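PDB 1JMX: amine Dehydrogenase from Pseudomonas putida, which binds two c-type hemes and probably passes electrons between redox partners, as the heme-bearing subunit of a quinohemoprotein amine dehydrogenase. Local coordinates for residues Ser53-Asp56 with Arg57-Leu60; Glu120-Val123 with Asn124-Gly128; Trp130-Leu133 with Glu134-Gln138; Pro204-Gly207 with Asp208-Lys211. One frame throughout, in Å; residues are numbered along the deposited sequence.

Contact 1: residues Ser53-Asp56 with Arg57-Leu60; sequences SDDD and RRTL
Asp55 O is gripped three times. Thr59 N donates to it at 3.0 Å, Thr59 OG1 adds a bond at 3.2 Å from above the carbonyl plane, and a water donates the third. The hydroxyl lies beside the backbone N of Thr59 (chi1 -60°), which brings it back onto the preceding turn. Asp55 and Arg58 run alongside each other. Asp55 OD2 meets Arg58 NH2 at 2.6 Å in a salt bridge, the carboxylate turned 63° from the guanidinium. Asp54 O sits over one face of that guanidinium, and Arg58 NH1 pairs with an acidic side chain of another protein chain. With a leucine in place of Arg58, Asp55 and that acidic group would probably both lose a charged mate. Asp54 OD1 lies 3.3 Å from Arg57 NH2, but well out of the guanidinium plane, so charge alone joins them. A water holds Arg57 NE to Asp54 O. Asp54 OD2 also meets a basic side chain of the other chain, and Arg57 NH1 is hydrogen-bonded to the backbone of that same chain. Ser53 OG accepts from Asp56 N at 3.3 Å. This is the N-cap and first turns of helix 54-67 in the heme-binding domain, where Leu60 touches a heme c.

Contact 2: residues Glu120-Val123 with Asn124-Gly128; sequences EHLV and NFHLG. With HEC (heme c), chain E.
His126 and Leu122 form the tight side of this helical stretch. Leu122 O takes two bonds, from His126 N at 3.1 Å and from His126 ND1 at 2.8 Å, which come from opposite faces of its carbonyl plane. The ND1 bond is nearly straight (171°), and the oxygen lies in the imidazole plane. This bond and the iron bond at NE2 together limit ring rotation. His126 CG stands beside its backbone N (chi1 -80°), and NE2 reaches the heme iron at 2.1 Å. Leu122 packs against the same ring, with CD2 3.5 Å from His126 CE1. Its other methyl, CD1, presses on HEC CMA at 3.2 Å. This is the axial ligation of a c-type heme from a helix, here 116-129, and His104 completes the bis-histidine pair. The Glu120 side chain is looser and partly exposed; Asn124 beside it is buried, its amide turned 60° from the carboxylate. Asn124 ND2 doubles the helical bond to Glu120 O, reaching it at 2.9 Å from above the carbonyl plane. A water donates to Glu120 OE1 and accepts weakly from Asn124 ND2. Lys117 pairs with Glu120 OE2, and Val122 N of a neighbouring amine dehydrogenase chain donates to Asn124 OD1.

Contact 3: residues Trp130-Leu133 with Glu134-Gln138; sequences WPSL and EYQAQ. With HEC (heme c), chain E.
Ser132 and Tyr135 meet in a short 3-10 turn, in the loop that follows helix 116-129 in the heme-binding domain. Its backbone bonds span three residues. Tyr135 N donates to Ser132 O at 2.9 Å, and Gln136 N to Leu133 O at 3.3 Å. Both donors stand well above the carbonyl planes. Leu133 N closes the preceding turn on Trp130 O.

Side-chain polar contacts are fewer. Gln136 NE2 gives a weak bond to Ser132 OG at 3.2 Å. The serine hydroxyl sits between its own backbone N and carbonyl carbon (chi1 68°), turned toward that amide, and also bonds the backbone of another protein chain. A water lies 2.7 Å from both Pro131 O and Glu134 OE2, in the plane of the Tyr135 ring. Glu134 also pairs with Arg148 of a neighbouring amine dehydrogenase chain, and the Tyr135 hydroxyl bonds Val150 O of that chain. Arg102 donates to Gln136 OE1.

Van der Waals contacts gather at the tyrosine and the heme. Pro131 O and Ser132 O both lie at the edge of the Tyr135 ring. Trp130 lays one face over HEC CMD, offset toward the rim, with CH2 3.4 Å from HEC C2D. Leu133 CG is 3.9 Å from HEC CBC, and Gln136 OE1 reaches the same heme carbon at 3.6 Å.

Contact 4: residues Pro204-Gly207 with Asp208-Lys211; sequences PDQG and DTFK
Pro204 faces Phe210 across the two strands as an antiparallel non-hydrogen-bonded pair, with CA atoms 4.6 Å apart. The two side chains diverge. The contact is loose, with Pro204 CA 4.0 Å from Phe210 CD1. The phenylalanine ring is buried and packs on Val202, Leu232 and Ala177.

Asp205 comes next. Its N gives a weak bond to Thr209 O at 3.3 Å. Its CB lies 3.5 Å from Thr209 OG1, where the two side chains cross. The carboxylate of Asp205 is near Lys211 but does not touch its ammonium group.

Gln206 carries the main grip. Gln206 O accepts from Thr209 N at 3.3 Å and from Thr209 OG1 at 2.7 Å. Both donors reach it from the same face of its carbonyl plane. With chi1 at 71°, the Thr209 hydroxyl is swung back over the turn to Gln206 O. Gln206 bends at chi2, and its NE2 comes alongside Thr209 CG2 at 3.6 Å. A valine in place of Thr209 would lack the hydroxyl, and Gln206 O would probably be left with the longer backbone N-H bond and the turn less firmly held.

Gly207 has positive phi (63°), which favours glycine. It leads to Asp208, whose OD1 forms a salt bridge with Lys62. Gly207 and Asp208 are the central residues of a type II' beta turn, which closes the hairpin of strands 194-204 and 209-218 in an eight-stranded antiparallel barrel.

Overall arrangement
Contacts 1 to 3 lie in the heme-binding domain, contact 4 in the barrel that follows. Contacts 2 and 3 are buried and touch each other and the same heme. The Phe125 ring meets that of Trp130, and Leu133 packs on His126. Contact 2 supplies the iron ligand, whereas contact 3 lays Trp130 over one edge of the porphyrin. Both touch a second amine dehydrogenase chain, and contact 3 a third protein chain as well. Contact 1 is partly buried and relies on charge pairs, several shared with another chain. Contact 4 is a surface turn held by backbone and hydroxyl bonds. Lys62, on the helix of contact 1, pairs with Asp208 and joins the two domains.

Contact 1: residues Ser53-Asp56 with Arg57-Leu60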
loop_
_atom_site.group_PDB
_atom_site.type_symbol
_atom_site.label_atom_id
_atom_site.label_comp_id
_atom_site.label_asym_id
_atom_site.label_seq_id
_atom_site.Cartn_x
_atom_site.Cartn_y
_atom_site.Cartn_z
ATOM N N SER A 53 17.554 12.303 18.730
ATOM C CA SER A 53 18.390 12.668 17.589
ATOM C C SER A 53 18.701 11.435 16.755
ATOM O O SER A 53 18.533 10.309 17.221
ATOM C CB SER A 53 19.697 13.301 18.072
ATOM O OG SER A 53 20.466 12.373 18.820
ATOM N N ASP A 54 19.175 11.658 15.531
ATOM C CA ASP A 54 19.521 10.564 14.626
ATOM C C ASP A 54 20.673 9.745 15.172
ATOM O O ASP A 54 20.700 8.530 15.027
ATOM C CB ASP A 54 19.874 11.101 13.236
ATOM C CG ASP A 54 18.699 11.780 12.550
ATOM O OD1 ASP A 54 17.530 11.405 12.795
ATOM O OD2 ASP A 54 18.947 12.706 11.762
ATOM N N ASP A 55 21.614 10.426 15.817
ATOM C CA ASP A 55 22.774 9.785 16.419
ATOM C C ASP A 55 22.367 8.813 17.517
ATOM O O ASP A 55 22.790 7.664 17.517
ATOM C CB ASP A 55 23.723 10.834 17.009
ATOM C CG ASP A 55 24.561 11.539 15.952
ATOM O OD1 ASP A 55 25.738 11.846 16.245
ATOM O OD2 ASP A 55 24.053 11.804 14.837
ATOM N N ASP A 56 21.562 9.290 18.463
ATOM C CA ASP A 56 21.101 8.459 19.568
ATOM C C ASP A 56 20.192 7.336 19.091
ATOM O O ASP A 56 20.152 6.264 19.695
ATOM C CB ASP A 56 20.388 9.312 20.624
ATOM C CG ASP A 56 21.347 10.204 21.408
ATOM O OD1 ASP A 56 20.849 11.085 22.136
ATOM O OD2 ASP A 56 22.584 10.031 21.306
ATOM N N ARG A 57 19.456 7.590 18.012
ATOM C CA ARG A 57 18.574 6.576 17.452
ATOM C C ARG A 57 19.456 5.470 16.895
ATOM O O ARG A 57 19.197 4.297 17.143
ATOM C CB ARG A 57 17.663 7.155 16.364
ATOM C CG ARG A 57 16.628 6.161 15.840
ATOM C CD ARG A 57 15.575 6.833 14.979
ATOM N NE ARG A 57 16.162 7.498 13.823
ATOM C CZ ARG A 57 15.465 8.057 12.840
ATOM N NH1 ARG A 57 14.138 8.045 12.852
ATOM N NH2 ARG A 57 16.099 8.623 11.830
ATOM N N ARG A 58 20.539 5.851 16.213
ATOM C CA ARG A 58 21.482 4.880 15.655
ATOM C C ARG A 58 22.102 4.041 16.756
ATOM O O ARG A 58 22.352 2.854 16.573
ATOM C CB ARG A 58 22.608 5.568 14.875
ATOM C CG ARG A 58 22.314 5.754 13.397
ATOM C CD ARG A 58 23.543 6.198 12.629
ATOM N NE ARG A 58 24.028 7.504 13.060
ATOM C CZ ARG A 58 23.466 8.662 12.722
ATOM N NH1 ARG A 58 22.385 8.688 11.953
ATOM N NH2 ARG A 58 24.023 9.803 13.107
ATOM N N THR A 59 22.356 4.671 17.900
ATOM C CA THR A 59 22.947 3.975 19.033
ATOM C C THR A 59 21.990 2.924 19.573
ATOM O O THR A 59 22.387 1.785 19.799
ATOM C CB THR A 59 23.334 4.955 20.164
ATOM O OG1 THR A 59 24.282 5.905 19.664
ATOM C CG2 THR A 59 23.954 4.202 21.352
ATOM N N LEU A 60 20.724 3.299 19.748
ATOM C CA LEU A 60 19.722 2.368 20.263
ATOM C C LEU A 60 19.449 1.203 19.326
ATOM O O LEU A 60 19.280 0.075 19.778
ATOM C CB LEU A 60 18.424 3.095 20.616
ATOM C CG LEU A 60 18.475 3.798 21.973
ATOM C CD1 LEU A 60 17.174 4.531 22.222
ATOM C CD2 LEU A 60 18.733 2.780 23.079
HETATM O O HOH W 1 18.974 7.351 13.207
HETATM O O HOH W 2 25.437 7.146 16.222
#

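Contact 2: residues Glu120-Val123 with Asn124-Gly128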
loop_
_atom_site.group_PDB
_atom_site.type_symbol
_atom_site.label_atom_id
_atom_site.label_comp_id
_atom_site.label_asym_id
_atom_site.label_seq_id
_atom_site.Cartn_x
_atom_site.Cartn_y
_atom_site.Cartn_z
ATOM N N GLU A 120 -0.503 -10.295 20.633
ATOM C CA GLU A 120 -1.845 -9.837 20.994
ATOM C C GLU A 120 -1.862 -8.304 21.128
ATOM O O GLU A 120 -2.815 -7.651 20.698
ATOM C CB GLU A 120 -2.306 -10.472 22.304
ATOM C CG GLU A 120 -3.740 -10.120 22.650
ATOM C CD GLU A 120 -4.089 -10.380 24.107
ATOM O OE1 GLU A 120 -4.527 -9.433 24.800
ATOM O OE2 GLU A 120 -3.929 -11.526 24.564
ATOM N N HIS A 121 -0.808 -7.740 21.720
ATOM C CA HIS A 121 -0.692 -6.289 21.875
ATOM C C HIS A 121 -0.598 -5.659 20.492
ATOM O O HIS A 121 -1.129 -4.573 20.262
ATOM C CB HIS A 121 0.568 -5.905 22.653
ATOM C CG HIS A 121 0.448 -6.059 24.135
ATOM N ND1 HIS A 121 -0.724 -5.815 24.819
ATOM C CD2 HIS A 121 1.365 -6.402 25.071
ATOM C CE1 HIS A 121 -0.526 -6.001 26.111
ATOM N NE2 HIS A 121 0.735 -6.357 26.290
ATOM N N LEU A 122 0.103 -6.340 19.584
ATOM C CA LEU A 122 0.260 -5.854 18.221
ATOM C C LEU A 122 -1.087 -5.753 17.512
ATOM O O LEU A 122 -1.358 -4.749 16.865
ATOM C CB LEU A 122 1.220 -6.736 17.432
ATOM C CG LEU A 122 1.397 -6.393 15.954
ATOM C CD1 LEU A 122 2.821 -6.611 15.552
ATOM C CD2 LEU A 122 0.466 -7.247 15.114
ATOM N N VAL A 123 -1.934 -6.772 17.650
ATOM C CA VAL A 123 -3.257 -6.748 17.021
ATOM C C VAL A 123 -4.105 -5.573 17.533
ATOM O O VAL A 123 -4.744 -4.876 16.745
ATOM C CB VAL A 123 -4.020 -8.069 17.239
ATOM C CG1 VAL A 123 -5.427 -7.962 16.683
ATOM C CG2 VAL A 123 -3.291 -9.206 16.558
ATOM N N ASN A 124 -4.088 -5.344 18.847
ATOM C CA ASN A 124 -4.839 -4.244 19.452
ATOM C C ASN A 124 -4.343 -2.895 18.959
ATOM O O ASN A 124 -5.136 -1.985 18.752
ATOM C CB ASN A 124 -4.766 -4.308 20.982
ATOM C CG ASN A 124 -5.713 -5.331 21.562
ATOM O OD1 ASN A 124 -6.904 -5.081 21.688
ATOM N ND2 ASN A 124 -5.190 -6.494 21.901
ATOM N N PHE A 125 -3.031 -2.771 18.775
ATOM C CA PHE A 125 -2.447 -1.532 18.274
ATOM C C PHE A 125 -2.934 -1.221 16.861
ATOM O O PHE A 125 -3.197 -0.074 16.540
ATOM C CB PHE A 125 -0.915 -1.590 18.274
ATOM C CG PHE A 125 -0.270 -0.577 17.352
ATOM C CD1 PHE A 125 0.263 -0.972 16.125
ATOM C CD2 PHE A 125 -0.249 0.776 17.683
ATOM C CE1 PHE A 125 0.794 -0.040 15.250
ATOM C CE2 PHE A 125 0.283 1.717 16.808
ATOM C CZ PHE A 125 0.803 1.307 15.591
ATOM N N HIS A 126 -3.008 -2.239 16.011
ATOM C CA HIS A 126 -3.456 -2.049 14.638
ATOM C C HIS A 126 -4.872 -1.509 14.557
ATOM O O HIS A 126 -5.100 -0.455 13.967
ATOM C CB HIS A 126 -3.345 -3.353 13.848
ATOM C CG HIS A 126 -1.961 -3.643 13.372
ATOM N ND1 HIS A 126 -0.968 -4.186 14.158
ATOM C CD2 HIS A 126 -1.387 -3.403 12.171
ATOM C CE1 HIS A 126 0.140 -4.246 13.436
ATOM N NE2 HIS A 126 -0.069 -3.783 12.226
ATOM N N LEU A 127 -5.815 -2.230 15.157
ATOM C CA LEU A 127 -7.214 -1.816 15.149
ATOM C C LEU A 127 -7.401 -0.511 15.932
ATOM O O LEU A 127 -8.318 0.250 15.654
ATOM C CB LEU A 127 -8.108 -2.915 15.739
ATOM C CG LEU A 127 -9.468 -3.194 15.088
ATOM C CD1 LEU A 127 -10.325 -3.952 16.068
ATOM C CD2 LEU A 127 -10.178 -1.928 14.656
ATOM N N GLY A 128 -6.516 -0.254 16.895
ATOM C CA GLY A 128 -6.605 0.961 17.685
ATOM C C GLY A 128 -6.099 2.190 16.959
ATOM O O GLY A 128 -6.725 3.244 17.010
HETATM FE FE HEC E . 0.862 -4.320 10.374
HETATM C CHA HEC E . 3.360 -2.250 11.175
HETATM C CHB HEC E . 2.438 -6.793 12.049
HETATM C CHC HEC E . -1.737 -6.394 9.732
HETATM C CHD HEC E . -0.727 -1.778 8.710
HETATM N NA HEC E . 2.540 -4.490 11.365
HETATM C C1A HEC E . 3.472 -3.532 11.600
HETATM C C2A HEC E . 4.578 -4.034 12.365
HETATM C C3A HEC E . 4.322 -5.320 12.596
HETATM C C4A HEC E . 3.050 -5.597 11.988
HETATM C CMA HEC E . 5.193 -6.294 13.371
HETATM C CAA HEC E . 5.773 -3.225 12.819
HETATM C CBA HEC E . 5.635 -3.154 14.338
HETATM C CGA HEC E . 6.688 -2.370 15.079
HETATM O O1A HEC E . 7.596 -1.811 14.488
HETATM O O2A HEC E . 6.588 -2.309 16.286
HETATM N NB HEC E . 0.444 -6.177 10.788
HETATM C C1B HEC E . 1.216 -7.089 11.509
HETATM C C2B HEC E . 0.601 -8.363 11.666
HETATM C C3B HEC E . -0.603 -8.256 11.036
HETATM C C4B HEC E . -0.685 -6.905 10.469
HETATM C CMB HEC E . 1.181 -9.577 12.419
HETATM C CAB HEC E . -1.619 -9.389 10.995
HETATM C CBB HEC E . -2.826 -9.226 11.923
HETATM N NC HEC E . -0.848 -4.131 9.401
HETATM C C1C HEC E . -1.810 -5.101 9.223
HETATM C C2C HEC E . -2.916 -4.618 8.449
HETATM C C3C HEC E . -2.643 -3.346 8.147
HETATM C C4C HEC E . -1.358 -3.022 8.755
HETATM C CMC HEC E . -4.151 -5.436 8.063
HETATM C CAC HEC E . -3.497 -2.521 7.210
HETATM C CBC HEC E . -4.659 -1.705 7.741
HETATM N ND HEC E . 1.226 -2.420 10.020
HETATM C C1D HEC E . 0.483 -1.491 9.320
HETATM C C2D HEC E . 1.131 -0.176 9.322
HETATM C C3D HEC E . 2.289 -0.370 10.048
HETATM C C4D HEC E . 2.316 -1.723 10.437
HETATM C CMD HEC E . 0.609 1.097 8.661
HETATM C CAD HEC E . 3.421 0.586 10.445
HETATM C CBD HEC E . 3.368 1.982 9.924
HETATM C CGD HEC E . 4.175 2.115 8.676
HETATM O O1D HEC E . 4.369 1.094 7.977
HETATM O O2D HEC E . 4.627 3.242 8.374
HETATM O O HOH W 3 -7.342 -8.411 23.608
#

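Contact 3: residues Trp130-Leu133 with Glu134-Gln138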
loop_
_atom_site.group_PDB
_atom_site.type_symbol
_atom_site.label_atom_id
_atom_site.label_comp_id
_atom_site.label_asym_id
_atom_site.label_seq_id
_atom_site.Cartn_x
_atom_site.Cartn_y
_atom_site.Cartn_z
ATOM N N TRP A 130 -5.618 2.349 13.585
ATOM C CA TRP A 130 -6.359 2.472 12.335
ATOM C C TRP A 130 -7.724 1.813 12.502
ATOM O O TRP A 130 -7.912 0.659 12.132
ATOM C CB TRP A 130 -5.585 1.822 11.182
ATOM C CG TRP A 130 -4.243 2.418 11.001
ATOM C CD1 TRP A 130 -3.969 3.674 10.575
ATOM C CD2 TRP A 130 -2.988 1.834 11.372
ATOM N NE1 TRP A 130 -2.625 3.926 10.673
ATOM C CE2 TRP A 130 -1.998 2.814 11.162
ATOM C CE3 TRP A 130 -2.609 0.583 11.875
ATOM C CZ2 TRP A 130 -0.646 2.589 11.441
ATOM C CZ3 TRP A 130 -1.263 0.355 12.152
ATOM C CH2 TRP A 130 -0.300 1.358 11.935
ATOM N N PRO A 131 -8.697 2.546 13.081
ATOM C CA PRO A 131 -10.060 2.055 13.315
ATOM C C PRO A 131 -10.772 1.500 12.076
ATOM O O PRO A 131 -11.602 0.610 12.192
ATOM C CB PRO A 131 -10.775 3.292 13.870
ATOM C CG PRO A 131 -9.685 4.016 14.581
ATOM C CD PRO A 131 -8.555 3.925 13.587
ATOM N N SER A 132 -10.431 2.007 10.898
ATOM C CA SER A 132 -11.062 1.553 9.663
ATOM C C SER A 132 -10.593 0.172 9.214
ATOM O O SER A 132 -11.144 -0.393 8.276
ATOM C CB SER A 132 -10.792 2.544 8.538
ATOM O OG SER A 132 -9.419 2.533 8.203
ATOM N N LEU A 133 -9.575 -0.359 9.881
ATOM C CA LEU A 133 -9.012 -1.660 9.552
ATOM C C LEU A 133 -10.056 -2.755 9.328
ATOM O O LEU A 133 -10.051 -3.412 8.288
ATOM C CB LEU A 133 -8.013 -2.085 10.634
ATOM C CG LEU A 133 -7.070 -3.271 10.412
ATOM C CD1 LEU A 133 -5.902 -3.168 11.375
ATOM C CD2 LEU A 133 -7.789 -4.587 10.585
ATOM N N GLU A 134 -10.967 -2.917 10.285
ATOM C CA GLU A 134 -12.006 -3.946 10.220
ATOM C C GLU A 134 -13.160 -3.690 9.239
ATOM O O GLU A 134 -14.085 -4.493 9.137
ATOM C CB GLU A 134 -12.553 -4.210 11.625
ATOM C CG GLU A 134 -13.275 -3.017 12.235
ATOM C CD GLU A 134 -13.659 -3.234 13.683
ATOM O OE1 GLU A 134 -13.973 -4.380 14.068
ATOM O OE2 GLU A 134 -13.637 -2.249 14.443
ATOM N N TYR A 135 -13.100 -2.575 8.519
ATOM C CA TYR A 135 -14.127 -2.230 7.541
ATOM C C TYR A 135 -13.582 -2.370 6.129
ATOM O O TYR A 135 -14.321 -2.242 5.163
ATOM C CB TYR A 135 -14.609 -0.789 7.739
ATOM C CG TYR A 135 -15.316 -0.541 9.044
ATOM C CD1 TYR A 135 -16.706 -0.582 9.122
ATOM C CD2 TYR A 135 -14.599 -0.255 10.206
ATOM C CE1 TYR A 135 -17.365 -0.345 10.317
ATOM C CE2 TYR A 135 -15.250 -0.021 11.408
ATOM C CZ TYR A 135 -16.631 -0.067 11.455
ATOM O OH TYR A 135 -17.279 0.164 12.640
ATOM N N GLN A 136 -12.277 -2.609 6.025
ATOM C CA GLN A 136 -11.600 -2.742 4.742
ATOM C C GLN A 136 -11.792 -4.121 4.120
ATOM O O GLN A 136 -12.291 -5.033 4.775
ATOM C CB GLN A 136 -10.105 -2.438 4.912
ATOM C CG GLN A 136 -9.807 -1.005 5.344
ATOM C CD GLN A 136 -8.372 -0.802 5.790
ATOM O OE1 GLN A 136 -7.541 -1.689 5.667
ATOM N NE2 GLN A 136 -8.083 0.372 6.324
ATOM N N ALA A 137 -11.406 -4.259 2.851
ATOM C CA ALA A 137 -11.517 -5.531 2.138
ATOM C C ALA A 137 -10.748 -6.611 2.890
ATOM O O ALA A 137 -9.655 -6.353 3.407
ATOM C CB ALA A 137 -10.977 -5.395 0.721
ATOM N N GLN A 138 -11.335 -7.807 2.954
ATOM C CA GLN A 138 -10.764 -8.961 3.651
ATOM C C GLN A 138 -10.795 -8.795 5.169
ATOM O O GLN A 138 -10.038 -9.435 5.898
ATOM C CB GLN A 138 -9.343 -9.264 3.167
ATOM C CG GLN A 138 -9.275 -9.827 1.750
ATOM C CD GLN A 138 -7.846 -9.936 1.239
ATOM O OE1 GLN A 138 -7.120 -8.945 1.167
ATOM N NE2 GLN A 138 -7.438 -11.146 0.880
HETATM FE FE HEC E . 0.862 -4.320 10.374
HETATM C CHA HEC E . 3.360 -2.250 11.175
HETATM C CHB HEC E . 2.438 -6.793 12.049
HETATM C CHC HEC E . -1.737 -6.394 9.732
HETATM C CHD HEC E . -0.727 -1.778 8.710
HETATM N NA HEC E . 2.540 -4.490 11.365
HETATM C C1A HEC E . 3.472 -3.532 11.600
HETATM C C2A HEC E . 4.578 -4.034 12.365
HETATM C C3A HEC E . 4.322 -5.320 12.596
HETATM C C4A HEC E . 3.050 -5.597 11.988
HETATM C CMA HEC E . 5.193 -6.294 13.371
HETATM C CAA HEC E . 5.773 -3.225 12.819
HETATM C CBA HEC E . 5.635 -3.154 14.338
HETATM C CGA HEC E . 6.688 -2.370 15.079
HETATM O O1A HEC E . 7.596 -1.811 14.488
HETATM O O2A HEC E . 6.588 -2.309 16.286
HETATM N NB HEC E . 0.444 -6.177 10.788
HETATM C C1B HEC E . 1.216 -7.089 11.509
HETATM C C2B HEC E . 0.601 -8.363 11.666
HETATM C C3B HEC E . -0.603 -8.256 11.036
HETATM C C4B HEC E . -0.685 -6.905 10.469
HETATM C CMB HEC E . 1.181 -9.577 12.419
HETATM C CAB HEC E . -1.619 -9.389 10.995
HETATM C CBB HEC E . -2.826 -9.226 11.923
HETATM N NC HEC E . -0.848 -4.131 9.401
HETATM C C1C HEC E . -1.810 -5.101 9.223
HETATM C C2C HEC E . -2.916 -4.618 8.449
HETATM C C3C HEC E . -2.643 -3.346 8.147
HETATM C C4C HEC E . -1.358 -3.022 8.755
HETATM C CMC HEC E . -4.151 -5.436 8.063
HETATM C CAC HEC E . -3.497 -2.521 7.210
HETATM C CBC HEC E . -4.659 -1.705 7.741
HETATM N ND HEC E . 1.226 -2.420 10.020
HETATM C C1D HEC E . 0.483 -1.491 9.320
HETATM C C2D HEC E . 1.131 -0.176 9.322
HETATM C C3D HEC E . 2.289 -0.370 10.048
HETATM C C4D HEC E . 2.316 -1.723 10.437
HETATM C CMD HEC E . 0.609 1.097 8.661
HETATM C CAD HEC E . 3.421 0.586 10.445
HETATM C CBD HEC E . 3.368 1.982 9.924
HETATM C CGD HEC E . 4.175 2.115 8.676
HETATM O O1D HEC E . 4.369 1.094 7.977
HETATM O O2D HEC E . 4.627 3.242 8.374
HETATM O O HOH W 4 -12.827 0.368 14.552
#

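Contact 4: residues Pro204-Gly207 with Asp208-Lys211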
loop_
_atom_site.group_PDB
_atom_site.type_symbol
_atom_site.label_atom_id
_atom_site.label_comp_id
_atom_site.label_asym_id
_atom_site.label_seq_id
_atom_site.Cartn_x
_atom_site.Cartn_y
_atom_site.Cartn_z
ATOM N N PRO A 204 39.192 -2.371 9.452
ATOM C CA PRO A 204 38.520 -1.974 10.695
ATOM C C PRO A 204 38.453 -0.474 10.970
ATOM O O PRO A 204 39.155 0.342 10.360
ATOM C CB PRO A 204 39.340 -2.695 11.765
ATOM C CG PRO A 204 40.730 -2.631 11.196
ATOM C CD PRO A 204 40.481 -3.026 9.742
ATOM N N ASP A 205 37.564 -0.134 11.890
ATOM C CA ASP A 205 37.341 1.233 12.332
ATOM C C ASP A 205 36.795 1.077 13.761
ATOM O O ASP A 205 36.913 0.000 14.362
ATOM C CB ASP A 205 36.316 1.923 11.420
ATOM C CG ASP A 205 36.441 3.439 11.427
ATOM O OD1 ASP A 205 35.536 4.110 10.890
ATOM O OD2 ASP A 205 37.446 3.971 11.957
ATOM N N GLN A 206 36.198 2.131 14.301
ATOM C CA GLN A 206 35.644 2.087 15.652
ATOM C C GLN A 206 34.571 1.008 15.869
ATOM O O GLN A 206 33.541 1.007 15.192
ATOM C CB GLN A 206 35.054 3.461 16.002
ATOM C CG GLN A 206 34.100 4.018 14.918
ATOM C CD GLN A 206 32.737 4.481 15.460
ATOM O OE1 GLN A 206 32.485 5.690 15.588
ATOM N NE2 GLN A 206 31.841 3.519 15.747
ATOM N N GLY A 207 34.820 0.092 16.804
ATOM C CA GLY A 207 33.851 -0.949 17.136
ATOM C C GLY A 207 33.455 -1.970 16.078
ATOM O O GLY A 207 34.278 -2.781 15.653
ATOM N N ASP A 208 32.169 -2.000 15.730
ATOM C CA ASP A 208 31.662 -2.928 14.708
ATOM C C ASP A 208 31.465 -2.257 13.354
ATOM O O ASP A 208 30.706 -2.741 12.516
ATOM C CB ASP A 208 30.355 -3.588 15.160
ATOM C CG ASP A 208 30.561 -4.613 16.262
ATOM O OD1 ASP A 208 29.556 -5.043 16.872
ATOM O OD2 ASP A 208 31.726 -4.997 16.515
ATOM N N THR A 209 32.135 -1.127 13.159
ATOM C CA THR A 209 32.067 -0.391 11.904
ATOM C C THR A 209 33.365 -0.650 11.126
ATOM O O THR A 209 34.368 -1.092 11.700
ATOM C CB THR A 209 31.871 1.124 12.141
ATOM O OG1 THR A 209 33.071 1.689 12.665
ATOM C CG2 THR A 209 30.752 1.372 13.131
ATOM N N PHE A 210 33.341 -0.391 9.822
ATOM C CA PHE A 210 34.502 -0.625 8.970
ATOM C C PHE A 210 34.580 0.419 7.877
ATOM O O PHE A 210 33.613 1.145 7.615
ATOM C CB PHE A 210 34.399 -1.983 8.253
ATOM C CG PHE A 210 34.143 -3.155 9.157
ATOM C CD1 PHE A 210 35.203 -3.878 9.699
ATOM C CD2 PHE A 210 32.839 -3.563 9.438
ATOM C CE1 PHE A 210 34.971 -4.984 10.506
ATOM C CE2 PHE A 210 32.595 -4.672 10.247
ATOM C CZ PHE A 210 33.659 -5.383 10.780
ATOM N N LYS A 211 35.757 0.489 7.258
ATOM C CA LYS A 211 36.013 1.358 6.114
ATOM C C LYS A 211 35.903 0.360 4.964
ATOM O O LYS A 211 36.314 -0.796 5.103
ATOM C CB LYS A 211 37.426 1.948 6.153
ATOM C CG LYS A 211 37.653 3.020 7.217
ATOM C CD LYS A 211 38.989 3.717 6.963
ATOM C CE LYS A 211 39.297 4.806 7.992
ATOM N NZ LYS A 211 40.597 5.502 7.687
#